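Local atomic coordinates of solute Binding Protein, BlMnBP1 in complex with mannotriose (PDB entry 6FUV), a protein that binds manno-oligosaccharides such as mannotriose and probably delivers them to an ABC transporter for uptake by the bacterium. Residues 139-142 with 143-147; 40-43 with 44-47. One frame throughout, in Å; residues are numbered along the deposited sequence.

Both contacts are local. Each includes the N-terminus of a helix capped by an asparagine: Asn139 in contact 1 and Asn42 in contact 2. Their centres are 34 Å apart, and their nearest atoms are about 19 Å apart, so they do not touch. Their helices adjoin different sheets. Contact 2 starts helix 43-53, which connects the parallel strands 22-28 and 57-63. Contact 1 covers helix 140-145, which directly follows strand 135-139 of the four-stranded sheet. The Trp43 side chain of contact 2 is about 8 Å from a bound beta-D-mannopyranose, too far to touch it. In contact 1, the Lys144 side chain is about 4 Å from a triethylene glycol, probably from the crystallisation liquor.

Contact 1 (139-142 with 143-147); sequences NAKV and FKEAG
Lys141 and Glu145 form a salt bridge one turn apart on a short helix, 140-145, which Asn139 N-caps and a Schellman motif ends. NZ of Lys141 lies 2.9 Å from OE2 of Glu145 and meets it nearly along the C-O axis. The lysine chain is extended as far as CE. Its last torsion (chi4 -75°) then bends NZ over to the carboxylate. Glu145 is also laid against the backbone, with its CG 3.3 Å from Lys141 O.

Main-chain bonds hold the two residues at this spacing. Glu145 N donates to Lys141 O at 2.9 Å, and Lys144 N to Ala140 O at 2.8 Å. Phe143 N donates to Asn139 O at 3.0 Å, and the Phe143 ring leans on the same oxygen through CD1.

The cap comes next. OD1 of Asn139 accepts from Val142 N at 3.0 Å, in a fairly straight bond whose donor is tilted 34° from the carbonyl plane. The amide is anchored at its other end, where ND2 donates to Met256 O. Asn139 is also the last residue of strand 135-139, so strand and helix join here without a loop. The buried side of the helix, Val142, Phe143 and Ala146, packs on Ile165 of helix 155-168. Val142 and Phe143 also touch strand 261-264.

At the far end, Ala146 N makes a weak bond to Val142 O. Gly147 has positive phi, and the residue after it donates back to Phe143 O. The inner bond of the motif runs from Gly147 N to Lys144 O at 3.0 Å.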
ATOM      1  N   ASN A 139      -6.471  11.175  15.062  1.00 11.76           N
ATOM      2  CA  ASN A 139      -6.767  12.564  15.352  1.00 22.63           C
ATOM      3  C   ASN A 139      -6.142  12.901  16.708  1.00 23.89           C
ATOM      4  O   ASN A 139      -6.586  12.411  17.746  1.00 26.44           O
ATOM      5  CB  ASN A 139      -8.276  12.836  15.336  1.00 18.97           C
ATOM      6  CG  ASN A 139      -8.579  14.357  15.349  1.00 22.78           C
ATOM      7  OD1 ASN A 139      -8.230  15.030  16.293  1.00 18.37           O
ATOM      8  ND2 ASN A 139      -9.172  14.890  14.279  1.00 21.66           N
ATOM      9  N   ALA A 140      -5.088  13.710  16.693  1.00 22.10           N
ATOM     10  CA  ALA A 140      -4.391  14.098  17.919  1.00 23.31           C
ATOM     11  C   ALA A 140      -5.286  14.910  18.867  1.00 25.08           C
ATOM     12  O   ALA A 140      -5.226  14.741  20.086  1.00 25.00           O
ATOM     13  CB  ALA A 140      -3.143  14.893  17.542  1.00 20.21           C
ATOM     14  N   LYS A 141      -6.122  15.800  18.339  1.00 20.75           N
ATOM     15  CA  LYS A 141      -7.056  16.506  19.217  1.00 24.75           C
ATOM     16  C   LYS A 141      -7.950  15.527  19.994  1.00 29.46           C
ATOM     17  O   LYS A 141      -8.078  15.611  21.229  1.00 27.95           O
ATOM     18  CB  LYS A 141      -7.882  17.473  18.384  1.00 26.99           C
ATOM     19  CG  LYS A 141      -8.942  18.246  19.155  1.00 33.50           C
ATOM     20  CD  LYS A 141      -9.762  19.100  18.183  1.00 30.93           C
ATOM     21  CE  LYS A 141     -10.681  20.085  18.906  1.00 48.01           C
ATOM     22  NZ  LYS A 141     -11.868  19.407  19.511  1.00 55.57           N
ATOM     23  N   VAL A 142      -8.551  14.567  19.289  1.00 23.73           N
ATOM     24  CA  VAL A 142      -9.309  13.536  19.996  1.00 18.44           C
ATOM     25  C   VAL A 142      -8.426  12.849  21.035  1.00 22.70           C
ATOM     26  O   VAL A 142      -8.845  12.606  22.169  1.00 14.33           O
ATOM     27  CB  VAL A 142      -9.888  12.518  19.000  1.00 25.27           C
ATOM     28  CG1 VAL A 142     -10.441  11.343  19.760  1.00 25.96           C
ATOM     29  CG2 VAL A 142     -10.954  13.145  18.120  1.00 27.29           C
ATOM     30  N   PHE A 143      -7.202  12.493  20.652  1.00 17.07           N
ATOM     31  CA  PHE A 143      -6.312  11.813  21.587  1.00 22.72           C
ATOM     32  C   PHE A 143      -6.081  12.675  22.825  1.00 27.55           C
ATOM     33  O   PHE A 143      -6.000  12.152  23.946  1.00 23.58           O
ATOM     34  CB  PHE A 143      -4.980  11.487  20.899  1.00 24.78           C
ATOM     35  CG  PHE A 143      -4.940  10.120  20.251  1.00 29.50           C
ATOM     36  CD1 PHE A 143      -5.999   9.657  19.508  1.00 29.82           C
ATOM     37  CD2 PHE A 143      -3.839   9.321  20.363  1.00 28.05           C
ATOM     38  CE1 PHE A 143      -5.960   8.399  18.923  1.00 17.37           C
ATOM     39  CE2 PHE A 143      -3.792   8.099  19.757  1.00 22.99           C
ATOM     40  CZ  PHE A 143      -4.872   7.633  19.038  1.00 23.61           C
ATOM     41  N   LYS A 144      -5.964  14.001  22.656  1.00 31.04           N
ATOM     42  CA  LYS A 144      -5.747  14.850  23.826  1.00 28.92           C
ATOM     43  C   LYS A 144      -7.005  14.917  24.679  1.00 23.40           C
ATOM     44  O   LYS A 144      -6.925  14.813  25.900  1.00 28.73           O
ATOM     45  CB  LYS A 144      -5.309  16.235  23.413  1.00 32.11           C
ATOM     46  CG  LYS A 144      -4.608  17.010  24.524  1.00 50.50           C
ATOM     47  CD  LYS A 144      -4.589  18.531  24.265  1.00 45.71           C
ATOM     48  CE  LYS A 144      -3.847  18.882  22.979  1.00 53.98           C
ATOM     49  NZ  LYS A 144      -4.678  19.764  22.094  1.00 57.64           N
ATOM     50  N   GLU A 145      -8.182  14.980  24.052  1.00 22.77           N
ATOM     51  CA  GLU A 145      -9.417  15.039  24.829  1.00 28.14           C
ATOM     52  C   GLU A 145      -9.608  13.784  25.663  1.00 27.75           C
ATOM     53  O   GLU A 145     -10.386  13.807  26.622  1.00 30.28           O
ATOM     54  CB  GLU A 145     -10.654  15.164  23.936  1.00 23.63           C
ATOM     55  CG  GLU A 145     -10.713  16.378  23.056  1.00 35.92           C
ATOM     56  CD  GLU A 145     -11.868  16.304  22.058  1.00 39.92           C
ATOM     57  OE1 GLU A 145     -12.865  15.578  22.350  1.00 36.48           O
ATOM     58  OE2 GLU A 145     -11.781  16.955  20.973  1.00 46.31           O
ATOM     59  N   ALA A 146      -9.011  12.658  25.252  1.00 26.31           N
ATOM     60  CA  ALA A 146      -9.153  11.381  25.935  1.00 26.24           C
ATOM     61  C   ALA A 146      -8.043  11.125  26.945  1.00 22.42           C
ATOM     62  O   ALA A 146      -7.926  10.026  27.464  1.00 26.03           O
ATOM     63  CB  ALA A 146      -9.161  10.258  24.906  1.00 24.47           C
ATOM     64  N   GLY A 147      -7.187  12.085  27.186  1.00 22.41           N
ATOM     65  CA  GLY A 147      -6.124  11.933  28.148  1.00 26.51           C
ATOM     66  C   GLY A 147      -4.884  11.227  27.656  1.00 31.04           C
ATOM     67  O   GLY A 147      -3.968  10.986  28.446  1.00 28.25           O
TER

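Contact 2 (40-43 with 44-47)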
ATOM      1  N   GLY A  40      -5.808  19.405  -3.447  1.00 22.57           N
ATOM      2  CA  GLY A  40      -4.371  19.487  -3.621  1.00 15.63           C
ATOM      3  C   GLY A  40      -4.044  19.515  -5.082  1.00 21.42           C
ATOM      4  O   GLY A  40      -4.827  19.977  -5.916  1.00 20.63           O
ATOM      5  N   LYS A  41      -2.857  19.022  -5.416  1.00 26.02           N
ATOM      6  CA  LYS A  41      -2.431  18.951  -6.808  1.00 20.53           C
ATOM      7  C   LYS A  41      -3.027  17.710  -7.460  1.00 22.74           C
ATOM      8  O   LYS A  41      -2.639  16.588  -7.118  1.00 16.02           O
ATOM      9  CB  LYS A  41      -0.916  18.914  -6.863  1.00 23.70           C
ATOM     10  CG  LYS A  41      -0.298  19.323  -8.132  1.00 26.54           C
ATOM     11  CD  LYS A  41       1.166  19.756  -7.856  1.00 27.38           C
ATOM     12  CE  LYS A  41       2.000  19.682  -9.144  1.00 26.37           C
ATOM     13  NZ  LYS A  41       3.349  20.228  -8.912  1.00 36.39           N
ATOM     14  N   ASN A  42      -3.961  17.908  -8.403  1.00 21.48           N
ATOM     15  CA  ASN A  42      -4.580  16.794  -9.108  1.00 19.97           C
ATOM     16  C   ASN A  42      -3.778  16.383 -10.348  1.00 17.75           C
ATOM     17  O   ASN A  42      -2.742  16.954 -10.685  1.00 16.98           O
ATOM     18  CB  ASN A  42      -6.024  17.118  -9.502  1.00 21.57           C
ATOM     19  CG  ASN A  42      -6.128  18.220 -10.523  1.00 20.84           C
ATOM     20  OD1 ASN A  42      -5.128  18.744 -11.007  1.00 19.57           O
ATOM     21  ND2 ASN A  42      -7.358  18.568 -10.875  1.00 25.61           N
ATOM     22  N   TRP A  43      -4.279  15.377 -11.049  1.00 18.29           N
ATOM     23  CA  TRP A  43      -3.544  14.851 -12.191  1.00 19.81           C
ATOM     24  C   TRP A  43      -3.286  15.921 -13.242  1.00 15.45           C
ATOM     25  O   TRP A  43      -2.204  15.970 -13.833  1.00 16.55           O
ATOM     26  CB  TRP A  43      -4.300  13.682 -12.809  1.00 13.30           C
ATOM     27  CG  TRP A  43      -4.335  12.438 -12.025  1.00 15.97           C
ATOM     28  CD1 TRP A  43      -5.449  11.716 -11.676  1.00 19.80           C
ATOM     29  CD2 TRP A  43      -3.214  11.707 -11.490  1.00 23.88           C
ATOM     30  NE1 TRP A  43      -5.082  10.585 -10.967  1.00 18.90           N
ATOM     31  CE2 TRP A  43      -3.722  10.574 -10.822  1.00 13.48           C
ATOM     32  CE3 TRP A  43      -1.832  11.918 -11.477  1.00 19.05           C
ATOM     33  CZ2 TRP A  43      -2.911   9.673 -10.157  1.00 18.68           C
ATOM     34  CZ3 TRP A  43      -1.023  10.995 -10.840  1.00 20.49           C
ATOM     35  CH2 TRP A  43      -1.564   9.902 -10.178  1.00 19.10           C
ATOM     36  N   ASP A  44      -4.276  16.753 -13.539  1.00 15.95           N
ATOM     37  CA  ASP A  44      -4.106  17.706 -14.642  1.00 21.65           C
ATOM     38  C   ASP A  44      -3.007  18.719 -14.325  1.00 12.91           C
ATOM     39  O   ASP A  44      -2.195  19.081 -15.179  1.00 16.14           O
ATOM     40  CB  ASP A  44      -5.423  18.445 -14.941  1.00 20.17           C
ATOM     41  CG  ASP A  44      -6.456  17.584 -15.662  1.00 27.10           C
ATOM     42  OD1 ASP A  44      -6.101  16.607 -16.337  1.00 33.07           O
ATOM     43  OD2 ASP A  44      -7.630  17.885 -15.539  1.00 24.38           O
ATOM     44  N   ALA A  45      -2.960  19.163 -13.083  1.00 15.64           N
ATOM     45  CA  ALA A  45      -1.867  19.994 -12.604  1.00 18.60           C
ATOM     46  C   ALA A  45      -0.499  19.360 -12.847  1.00 18.67           C
ATOM     47  O   ALA A  45       0.457  20.048 -13.215  1.00 22.22           O
ATOM     48  CB  ALA A  45      -2.069  20.252 -11.108  1.00 20.57           C
ATOM     49  N   TYR A  46      -0.370  18.059 -12.620  1.00 16.88           N
ATOM     50  CA  TYR A  46       0.921  17.442 -12.890  1.00 12.91           C
ATOM     51  C   TYR A  46       1.153  17.381 -14.393  1.00 20.80           C
ATOM     52  O   TYR A  46       2.279  17.559 -14.878  1.00 19.64           O
ATOM     53  CB  TYR A  46       1.008  16.031 -12.277  1.00 21.08           C
ATOM     54  CG  TYR A  46       1.159  15.998 -10.787  1.00 19.96           C
ATOM     55  CD1 TYR A  46       2.343  16.328 -10.189  1.00 19.44           C
ATOM     56  CD2 TYR A  46       0.129  15.609  -9.979  1.00 18.77           C
ATOM     57  CE1 TYR A  46       2.474  16.327  -8.788  1.00 21.55           C
ATOM     58  CE2 TYR A  46       0.275  15.579  -8.582  1.00 16.06           C
ATOM     59  CZ  TYR A  46       1.429  15.936  -8.013  1.00 20.12           C
ATOM     60  OH  TYR A  46       1.576  15.903  -6.643  1.00 17.84           O
ATOM     61  N   ILE A  47       0.101  17.064 -15.138  1.00 16.71           N
ATOM     62  CA  ILE A  47       0.271  16.853 -16.564  1.00 14.78           C
ATOM     63  C   ILE A  47       0.619  18.179 -17.236  1.00 18.22           C
ATOM     64  O   ILE A  47       1.467  18.244 -18.133  1.00 15.68           O
ATOM     65  CB  ILE A  47      -0.999  16.195 -17.136  1.00 17.13           C
ATOM     66  CG1 ILE A  47      -1.094  14.760 -16.605  1.00 14.15           C
ATOM     67  CG2 ILE A  47      -0.990  16.301 -18.672  1.00 18.71           C
ATOM     68  CD1 ILE A  47      -2.396  14.111 -16.773  1.00 16.63           C
TER
HETATM   69  O   HOH W   1      -0.703  15.592  -5.602  1.00 18.48           O
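Trp43 and Lys41 both pack on Tyr46. CE3 of Trp43 makes an apolar contact with Tyr46 CD2 at 4.4 Å, and its CB makes another with Ile47 CD1. The indole also meets Phe26 edge-to-face and packs on Val61. Lys41 lies across one face of the Tyr46 ring, the two side chains crossing at about a right angle. Its CE is 3.8 Å from the ring centroid, a CH-pi contact. With CG anti to the backbone N (chi1 -159°) and the rest of the chain extended, CG, CD and CE run over the CZ-CE1-CD1 side of the ring, and NZ goes on to a salt bridge with Glu49.

This is the N-terminus of helix 43-53, the crossover helix of a beta-alpha-beta unit. Asn42 is its N-cap: OD1 accepts from Ala45 N at 3.0 Å in a nearly straight hydrogen bond (N-H...O 170°).

The Tyr46 hydroxyl donates to a water in the ring plane, which donates to Lys41 O at 2.7 Å. Asn337 ND2 bonds to the same hydroxyl. A leucine in place of Tyr46 would probably leave this water and Asn337 without their hydroxyl partner and the lysine methylenes without a flat face to lie on. Trp43 O accepts from Ile47 N at 2.9 Å, and CG1 of Ile47 lies 3.2 Å from that same Trp43 O.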